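Local coordinates for protein arabinogalactan endo-1,4-beta-galactosidase (PDB 7OSK) that probably hydrolyses internal beta-1,4-galactosidic linkages of arabinogalactan, through the calcium-binding family 53 glycoside hydrolase domain present in this chain, at residues D119-A124 with F129-D134. Residues are numbered along the deposited sequence; the frame is centred on the assembly and turned at random.
Sequences DFAAKA and FGVLID
The backbone of Phe129, just ahead of strand 130-135, bonds back to Ala124 of helix 114-126: the Phe129 N-H meets Ala124 O at 3.0 Å, bent to 146° at the hydrogen. That same oxygen also lies at the edge of the Phe129 ring, close to its plane. CG of Phe129 stands beside its own backbone N (chi1 -68°), which sets the ring next to the carbonyl that the N-H grips. Alongside, the CB atoms of Ala124 and Phe129 pack 4.0 Å apart. Roughly a helical turn earlier, Ala121 puts its methyl against one branch of Val131, CB to CG1 at 4.0 Å, while the other branch, CG2, faces Ala121 O. All four touching residues are buried, and Val131 and Ile133 also rest on Pro183.

The contact closes the beta-alpha-beta unit 90-95, 114-126, 130-135 of the eight-stranded TIM barrel, packing helix onto strand. Leu93 of strand 90-95 also touches Ala121, Leu80 of helix 79-85 packs on Ala124 and Phe129, and Lys84 of that helix makes a cation-pi contact with the Phe129 ring.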
loop_
_atom_site.group_PDB
_atom_site.type_symbol
_atom_site.label_atom_id
_atom_site.label_comp_id
_atom_site.label_asym_id
_atom_site.label_seq_id
_atom_site.Cartn_x
_atom_site.Cartn_y
_atom_site.Cartn_z
ATOM N N ASP A 119 14.487 -4.917 6.978
ATOM C CA ASP A 119 15.025 -6.268 6.889
ATOM C C ASP A 119 14.266 -7.087 5.854
ATOM O O ASP A 119 14.849 -7.924 5.169
ATOM C CB ASP A 119 14.970 -6.974 8.245
ATOM C CG ASP A 119 15.404 -8.425 8.157
ATOM O OD1 ASP A 119 16.628 -8.680 8.110
ATOM O OD2 ASP A 119 14.523 -9.310 8.126
ATOM N N PHE A 120 12.966 -6.843 5.744
ATOM C CA PHE A 120 12.143 -7.562 4.780
ATOM C C PHE A 120 12.379 -7.022 3.375
ATOM O O PHE A 120 12.506 -7.785 2.418
ATOM C CB PHE A 120 10.663 -7.454 5.146
ATOM C CG PHE A 120 9.779 -8.375 4.357
ATOM C CD1 PHE A 120 9.714 -9.724 4.665
ATOM C CD2 PHE A 120 9.017 -7.898 3.307
ATOM C CE1 PHE A 120 8.906 -10.576 3.944
ATOM C CE2 PHE A 120 8.207 -8.747 2.582
ATOM C CZ PHE A 120 8.151 -10.087 2.901
ATOM N N ALA A 121 12.436 -5.698 3.263
ATOM C CA ALA A 121 12.667 -5.043 1.981
ATOM C C ALA A 121 14.025 -5.441 1.416
ATOM O O ALA A 121 14.197 -5.538 0.202
ATOM C CB ALA A 121 12.576 -3.534 2.133
ATOM N N ALA A 122 14.987 -5.667 2.305
ATOM C CA ALA A 122 16.325 -6.083 1.900
ATOM C C ALA A 122 16.285 -7.472 1.276
ATOM O O ALA A 122 16.902 -7.716 0.238
ATOM C CB ALA A 122 17.271 -6.064 3.094
ATOM N N LYS A 123 15.551 -8.378 1.915
ATOM C CA LYS A 123 15.431 -9.747 1.433
ATOM C C LYS A 123 14.637 -9.796 0.134
ATOM O O LYS A 123 14.921 -10.608 -0.747
ATOM C CB LYS A 123 14.769 -10.628 2.494
ATOM C CG LYS A 123 15.620 -10.830 3.738
ATOM C CD LYS A 123 14.842 -11.529 4.842
ATOM C CE LYS A 123 15.653 -11.609 6.127
ATOM N NZ LYS A 123 14.859 -12.190 7.245
ATOM N N ALA A 124 13.641 -8.921 0.019
ATOM C CA ALA A 124 12.815 -8.845 -1.180
ATOM C C ALA A 124 13.625 -8.348 -2.372
ATOM O O ALA A 124 13.571 -8.934 -3.456
ATOM C CB ALA A 124 11.620 -7.943 -0.943
ATOM N N PHE A 129 12.676 -8.466 -6.270
ATOM C CA PHE A 129 11.479 -7.633 -6.154
ATOM C C PHE A 129 11.795 -6.141 -6.224
ATOM O O PHE A 129 12.899 -5.709 -5.883
ATOM C CB PHE A 129 10.747 -7.918 -4.840
ATOM C CG PHE A 129 10.119 -9.280 -4.767
ATOM C CD1 PHE A 129 10.839 -10.367 -4.302
ATOM C CD2 PHE A 129 8.800 -9.468 -5.145
ATOM C CE1 PHE A 129 10.257 -11.619 -4.224
ATOM C CE2 PHE A 129 8.214 -10.717 -5.069
ATOM C CZ PHE A 129 8.943 -11.792 -4.606
ATOM N N GLY A 130 10.812 -5.364 -6.671
ATOM C CA GLY A 130 10.852 -3.918 -6.546
ATOM C C GLY A 130 10.232 -3.530 -5.216
ATOM O O GLY A 130 9.360 -4.240 -4.714
ATOM N N VAL A 131 10.679 -2.416 -4.645
ATOM C CA VAL A 131 10.241 -2.013 -3.311
ATOM C C VAL A 131 9.651 -0.603 -3.290
ATOM O O VAL A 131 10.310 0.363 -3.678
ATOM C CB VAL A 131 11.410 -2.077 -2.305
ATOM C CG1 VAL A 131 10.961 -1.615 -0.919
ATOM C CG2 VAL A 131 11.971 -3.489 -2.235
ATOM N N LEU A 132 8.406 -0.508 -2.826
ATOM C CA LEU A 132 7.749 0.772 -2.571
ATOM C C LEU A 132 7.582 0.967 -1.069
ATOM O O LEU A 132 6.899 0.184 -0.410
ATOM C CB LEU A 132 6.386 0.835 -3.274
ATOM C CG LEU A 132 5.402 1.931 -2.839
ATOM C CD1 LEU A 132 5.952 3.329 -3.101
ATOM C CD2 LEU A 132 4.068 1.742 -3.541
ATOM N N ILE A 133 8.209 2.010 -0.530
ATOM C CA ILE A 133 8.100 2.305 0.893
ATOM C C ILE A 133 7.116 3.438 1.121
ATOM O O ILE A 133 7.189 4.486 0.477
ATOM C CB ILE A 133 9.464 2.668 1.511
ATOM C CG1 ILE A 133 10.353 1.424 1.579
ATOM C CG2 ILE A 133 9.290 3.274 2.909
ATOM C CD1 ILE A 133 9.833 0.314 2.481
ATOM N N ASP A 134 6.210 3.205 2.064
ATOM C CA ASP A 134 5.132 4.130 2.374
ATOM C C ASP A 134 5.322 4.737 3.761
ATOM O O ASP A 134 4.835 4.205 4.756
ATOM C CB ASP A 134 3.790 3.400 2.274
ATOM C CG ASP A 134 2.630 4.214 2.821
ATOM O OD1 ASP A 134 2.667 5.455 2.722
ATOM O OD2 ASP A 134 1.673 3.607 3.346
#